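Local coordinates for putative histidine protein kinase (Rhodobacter sphaeroides, PDB 3KYJ) that probably relays chemoreceptor signals to the flagellar motors as a CheA-type kinase, of which this chain is the histidine-containing phosphotransfer (Hpt) part, at residues A[63-76]-A[115-129]. Sequence-based numbering, arbitrary orientation. Where two conformers were deposited one is given.
Sequences LSVVESRAHLCEDL and DVEGTGSEALMDQLR
Leu-63, at the N-cap position of helix 64-82, lays its CD2 methyl against the backbone of Asp-115, 3.6 Å from Asp-115 N. The Asp-115 carboxylate then faces the first turn of that helix: OD2 accepts from Val-65 N at 2.7 Å in a nearly straight bond (N-H...O 170°), and OD1 accepts from Val-66 N at 3.2 Å. Both oxygens use their syn lone pairs, so one carboxylate spans two successive amides; with CG anti to the backbone N (chi1 -156°), it turns back onto the helix start. Beside it, the Val-65 CG1 methyl packs on Val-116 CG2, and Val-66 CG2 reaches the same methyl.

Ser-68 OG donates to Val-65 O and accepts from Arg-69 NH1, somewhat out of the guanidinium plane, which helps fix how the group is turned. Arg-69, bent at chi2, sends NE to Ser-121 OG at 2.8 Å, the oxygen lying near the guanidinium plane, while NH2 makes a weak bond to Gly-118 O. Met-125 CG sits 3.4 Å above one face of this group, and Val-65 CG1 covers the opposite face. A leucine in place of Arg-69 would probably leave Ser-121 OG and Gly-118 O without these donors and deprive Met-125 of its flat partner.

Farther along, Leu-72 CD1 touches Met-125 CE at 3.5 Å and lies over a guanidinium face of Arg-129, while Cys-73 SG and Leu-76 CD2 meet the two methyls of Leu-128. The axes of helix segments 64-76 and 122-129 come within 10.0 Å at 21°, a near-parallel pairing that packs helix 122-135 against helix 64-82. Glu-74 OE1 hydrogen-bonds to ND1 of His-52, the predicted phosphorylation site on helix 40-60. Chemically, hydrogen bonds gather at the helix start, where the helix dipole is likely to favour the carboxylate, and around Arg-69, with aliphatic contacts between and mainly beyond them.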
loop_
_atom_site.group_PDB
_atom_site.type_symbol
_atom_site.label_atom_id
_atom_site.label_comp_id
_atom_site.label_asym_id
_atom_site.label_seq_id
_atom_site.Cartn_x
_atom_site.Cartn_y
_atom_site.Cartn_z
ATOM N N LEU A 63 9.195 -9.778 -1.202
ATOM C CA LEU A 63 10.604 -9.452 -0.957
ATOM C C LEU A 63 10.743 -9.103 0.518
ATOM O O LEU A 63 10.909 -7.949 0.886
ATOM C CB LEU A 63 11.064 -8.324 -1.884
ATOM C CG LEU A 63 10.738 -8.527 -3.363
ATOM C CD1 LEU A 63 11.140 -7.319 -4.209
ATOM C CD2 LEU A 63 11.406 -9.800 -3.874
ATOM N N SER A 64 10.711 -10.133 1.356
ATOM C CA SER A 64 10.607 -9.953 2.803
ATOM C C SER A 64 11.826 -9.257 3.433
ATOM O O SER A 64 11.662 -8.532 4.416
ATOM C CB SER A 64 10.354 -11.301 3.506
ATOM O OG SER A 64 9.109 -11.900 3.130
ATOM N N VAL A 65 13.020 -9.435 2.876
ATOM C CA VAL A 65 14.188 -8.768 3.453
ATOM C C VAL A 65 14.067 -7.280 3.129
ATOM O O VAL A 65 14.192 -6.449 4.010
ATOM C CB VAL A 65 15.525 -9.357 2.958
ATOM C CG1 VAL A 65 16.726 -8.466 3.408
ATOM C CG2 VAL A 65 15.708 -10.787 3.499
ATOM N N VAL A 66 13.788 -6.943 1.875
ATOM C CA VAL A 66 13.575 -5.521 1.524
ATOM C C VAL A 66 12.461 -4.904 2.402
ATOM O O VAL A 66 12.627 -3.827 2.992
ATOM C CB VAL A 66 13.238 -5.318 0.024
ATOM C CG1 VAL A 66 12.884 -3.861 -0.235
ATOM C CG2 VAL A 66 14.373 -5.704 -0.885
ATOM N N GLU A 67 11.348 -5.619 2.505
ATOM C CA GLU A 67 10.208 -5.188 3.288
ATOM C C GLU A 67 10.614 -4.875 4.723
ATOM O O GLU A 67 10.198 -3.877 5.279
ATOM C CB GLU A 67 9.120 -6.252 3.252
ATOM C CG GLU A 67 7.839 -5.858 3.971
ATOM C CD GLU A 67 6.814 -6.962 4.015
ATOM O OE1 GLU A 67 7.015 -8.009 3.382
ATOM O OE2 GLU A 67 5.810 -6.795 4.706
ATOM N N SER A 68 11.444 -5.728 5.319
ATOM C CA SER A 68 11.787 -5.557 6.736
ATOM C C SER A 68 12.599 -4.278 6.988
ATOM O O SER A 68 12.487 -3.685 8.062
ATOM C CB SER A 68 12.563 -6.783 7.246
ATOM O OG SER A 68 13.846 -6.922 6.642
ATOM N N ARG A 69 13.403 -3.856 6.020
ATOM C CA ARG A 69 14.162 -2.600 6.181
ATOM C C ARG A 69 13.206 -1.403 6.093
ATOM O O ARG A 69 13.269 -0.472 6.900
ATOM C CB ARG A 69 15.259 -2.458 5.135
ATOM C CG ARG A 69 16.589 -3.165 5.484
ATOM C CD ARG A 69 16.407 -4.656 5.645
ATOM N NE ARG A 69 17.683 -5.327 5.854
ATOM C CZ ARG A 69 17.821 -6.485 6.506
ATOM N NH1 ARG A 69 16.805 -7.070 7.123
ATOM N NH2 ARG A 69 19.031 -7.009 6.604
ATOM N N ALA A 70 12.313 -1.423 5.105
ATOM C CA ALA A 70 11.328 -0.356 4.971
ATOM C C ALA A 70 10.415 -0.319 6.198
ATOM O O ALA A 70 10.039 0.764 6.682
ATOM C CB ALA A 70 10.515 -0.539 3.683
ATOM N N HIS A 71 10.072 -1.490 6.736
ATOM C CA HIS A 71 9.179 -1.552 7.874
ATOM C C HIS A 71 9.797 -0.870 9.087
ATOM O O HIS A 71 9.123 -0.142 9.809
ATOM C CB HIS A 71 8.753 -2.997 8.193
ATOM C CG HIS A 71 7.698 -3.072 9.245
ATOM N ND1 HIS A 71 7.893 -3.690 10.458
ATOM C CD2 HIS A 71 6.470 -2.503 9.308
ATOM C CE1 HIS A 71 6.806 -3.556 11.199
ATOM N NE2 HIS A 71 5.922 -2.851 10.518
ATOM N N LEU A 72 11.070 -1.131 9.350
ATOM C CA LEU A 72 11.674 -0.503 10.515
ATOM C C LEU A 72 11.788 1.007 10.325
ATOM O O LEU A 72 11.611 1.762 11.287
ATOM C CB LEU A 72 13.034 -1.097 10.845
ATOM C CG LEU A 72 13.022 -2.384 11.663
ATOM C CD1 LEU A 72 14.363 -2.521 12.379
ATOM C CD2 LEU A 72 11.898 -2.474 12.677
ATOM N N CYS A 73 12.060 1.462 9.099
ATOM C CA CYS A 73 12.018 2.902 8.817
ATOM C C CYS A 73 10.645 3.463 9.169
ATOM O O CYS A 73 10.535 4.512 9.807
ATOM C CB CYS A 73 12.341 3.193 7.357
ATOM S SG CYS A 73 14.025 2.876 6.864
ATOM N N GLU A 74 9.592 2.756 8.765
ATOM C CA GLU A 74 8.222 3.213 8.982
ATOM C C GLU A 74 7.918 3.291 10.461
ATOM O O GLU A 74 7.265 4.244 10.914
ATOM C CB GLU A 74 7.227 2.278 8.275
ATOM C CG GLU A 74 5.799 2.787 8.249
ATOM C CD GLU A 74 4.847 1.748 7.706
ATOM O OE1 GLU A 74 4.683 1.692 6.481
ATOM O OE2 GLU A 74 4.281 0.981 8.501
ATOM N N ASP A 75 8.409 2.317 11.231
ATOM C CA ASP A 75 8.225 2.341 12.677
ATOM C C ASP A 75 8.838 3.609 13.282
ATOM O O ASP A 75 8.222 4.259 14.144
ATOM C CB ASP A 75 8.892 1.139 13.341
ATOM C CG ASP A 75 8.107 -0.158 13.173
ATOM O OD1 ASP A 75 6.965 -0.163 12.658
ATOM O OD2 ASP A 75 8.671 -1.187 13.572
ATOM N N LEU A 76 10.050 3.964 12.845
ATOM C CA LEU A 76 10.745 5.125 13.415
ATOM C C LEU A 76 9.987 6.406 13.054
ATOM O O LEU A 76 9.756 7.286 13.906
ATOM C CB LEU A 76 12.189 5.182 12.902
ATOM C CG LEU A 76 13.025 6.366 13.384
ATOM C CD1 LEU A 76 13.018 6.484 14.909
ATOM C CD2 LEU A 76 14.438 6.218 12.852
ATOM N N ASP A 115 14.578 -11.404 -3.939
ATOM C CA ASP A 115 14.907 -10.664 -2.719
ATOM C C ASP A 115 16.420 -10.542 -2.593
ATOM O O ASP A 115 17.180 -11.285 -3.214
ATOM C CB ASP A 115 14.291 -11.363 -1.509
ATOM C CG ASP A 115 14.067 -10.447 -0.310
ATOM O OD1 ASP A 115 14.319 -9.221 -0.361
ATOM O OD2 ASP A 115 13.604 -11.003 0.707
ATOM N N VAL A 116 16.857 -9.585 -1.787
ATOM C CA VAL A 116 18.277 -9.345 -1.580
ATOM C C VAL A 116 18.734 -10.180 -0.436
ATOM O O VAL A 116 17.916 -10.641 0.376
ATOM C CB VAL A 116 18.563 -7.879 -1.173
ATOM C CG1 VAL A 116 18.214 -6.954 -2.289
ATOM C CG2 VAL A 116 17.796 -7.520 0.088
ATOM N N GLU A 117 20.048 -10.396 -0.404
ATOM C CA GLU A 117 20.703 -10.869 0.785
ATOM C C GLU A 117 20.863 -9.727 1.763
ATOM O O GLU A 117 21.344 -8.603 1.428
ATOM C CB GLU A 117 22.078 -11.450 0.464
ATOM C CG GLU A 117 22.042 -12.739 -0.347
ATOM C CD GLU A 117 21.333 -13.875 0.369
ATOM O OE1 GLU A 117 21.365 -13.916 1.617
ATOM O OE2 GLU A 117 20.753 -14.743 -0.318
ATOM N N GLY A 118 20.455 -10.041 2.982
ATOM C CA GLY A 118 20.378 -9.072 4.048
ATOM C C GLY A 118 21.694 -8.598 4.607
ATOM O O GLY A 118 21.701 -7.602 5.309
ATOM N N THR A 119 22.792 -9.290 4.314
ATOM C CA THR A 119 24.075 -8.992 4.949
ATOM C C THR A 119 24.515 -7.529 4.862
ATOM O O THR A 119 24.946 -6.926 5.855
ATOM C CB THR A 119 25.170 -9.816 4.313
ATOM O OG1 THR A 119 24.712 -11.162 4.194
ATOM C CG2 THR A 119 26.429 -9.743 5.154
ATOM N N GLY A 120 24.410 -6.951 3.671
ATOM C CA GLY A 120 24.883 -5.601 3.437
ATOM C C GLY A 120 24.149 -4.537 4.242
ATOM O O GLY A 120 24.688 -3.452 4.494
ATOM N N SER A 121 22.926 -4.845 4.667
ATOM C CA SER A 121 22.089 -3.876 5.371
ATOM C C SER A 121 21.881 -4.198 6.861
ATOM O O SER A 121 21.076 -3.566 7.537
ATOM C CB SER A 121 20.738 -3.695 4.645
ATOM O OG SER A 121 20.054 -4.937 4.515
ATOM N N GLU A 122 22.649 -5.148 7.396
ATOM C CA GLU A 122 22.532 -5.452 8.818
ATOM C C GLU A 122 22.922 -4.236 9.675
ATOM O O GLU A 122 22.336 -4.008 10.732
ATOM C CB GLU A 122 23.422 -6.648 9.198
ATOM C CG GLU A 122 22.859 -7.989 8.786
ATOM C CD GLU A 122 23.793 -9.154 9.102
ATOM O OE1 GLU A 122 24.598 -9.075 10.057
ATOM O OE2 GLU A 122 23.678 -10.157 8.401
ATOM N N ALA A 123 23.894 -3.454 9.226
ATOM C CA ALA A 123 24.299 -2.266 9.990
ATOM C C ALA A 123 23.159 -1.251 10.085
ATOM O O ALA A 123 22.897 -0.685 11.144
ATOM C CB ALA A 123 25.526 -1.621 9.361
ATOM N N LEU A 124 22.472 -1.044 8.972
ATOM C CA LEU A 124 21.338 -0.142 8.961
ATOM C C LEU A 124 20.296 -0.639 9.942
ATOM O O LEU A 124 19.704 0.153 10.678
ATOM C CB LEU A 124 20.743 -0.055 7.561
ATOM C CG LEU A 124 19.372 0.635 7.501
ATOM C CD1 LEU A 124 19.459 2.111 7.918
ATOM C CD2 LEU A 124 18.782 0.507 6.104
ATOM N N MET A 125 20.039 -1.949 9.947
ATOM C CA MET A 125 19.032 -2.478 10.839
ATOM C C MET A 125 19.428 -2.198 12.296
ATOM O O MET A 125 18.612 -1.810 13.107
ATOM C CB MET A 125 18.799 -3.976 10.589
ATOM C CG MET A 125 18.152 -4.283 9.214
ATOM S SD MET A 125 16.480 -3.626 9.090
ATOM C CE MET A 125 15.584 -4.864 10.035
ATOM N N ASP A 126 20.691 -2.433 12.632
ATOM C CA ASP A 126 21.126 -2.143 13.992
ATOM C C ASP A 126 20.915 -0.672 14.367
ATOM O O ASP A 126 20.486 -0.372 15.481
ATOM C CB ASP A 126 22.604 -2.502 14.175
ATOM C CG ASP A 126 22.845 -3.989 14.382
ATOM O OD1 ASP A 126 21.882 -4.760 14.627
ATOM O OD2 ASP A 126 24.031 -4.384 14.337
ATOM N N GLN A 127 21.196 0.233 13.429
ATOM C CA GLN A 127 21.069 1.675 13.700
ATOM C C GLN A 127 19.614 2.045 13.908
ATOM O O GLN A 127 19.266 2.800 14.796
ATOM C CB GLN A 127 21.656 2.487 12.550
ATOM C CG GLN A 127 23.170 2.407 12.445
ATOM C CD GLN A 127 23.717 3.139 11.237
ATOM O OE1 GLN A 127 23.140 4.126 10.782
ATOM N NE2 GLN A 127 24.838 2.658 10.710
ATOM N N LEU A 128 18.747 1.509 13.067
ATOM C CA LEU A 128 17.331 1.768 13.243
ATOM C C LEU A 128 16.850 1.229 14.587
ATOM O O LEU A 128 16.154 1.931 15.323
ATOM C CB LEU A 128 16.523 1.159 12.102
ATOM C CG LEU A 128 16.657 1.850 10.750
ATOM C CD1 LEU A 128 16.221 0.907 9.653
ATOM C CD2 LEU A 128 15.821 3.151 10.657
ATOM N N ARG A 129 17.244 -0.004 14.943
ATOM C CA ARG A 129 16.747 -0.584 16.177
ATOM C C ARG A 129 17.247 0.221 17.380
ATOM O O ARG A 129 16.516 0.393 18.341
ATOM C CB ARG A 129 17.181 -2.053 16.323
ATOM C CG ARG A 129 16.509 -2.990 15.351
ATOM C CD ARG A 129 16.739 -4.473 15.767
ATOM N NE ARG A 129 16.475 -5.424 14.672
ATOM C CZ ARG A 129 15.260 -5.700 14.209
ATOM N NH1 ARG A 129 14.184 -5.107 14.716
ATOM N NH2 ARG A 129 15.112 -6.564 13.225
#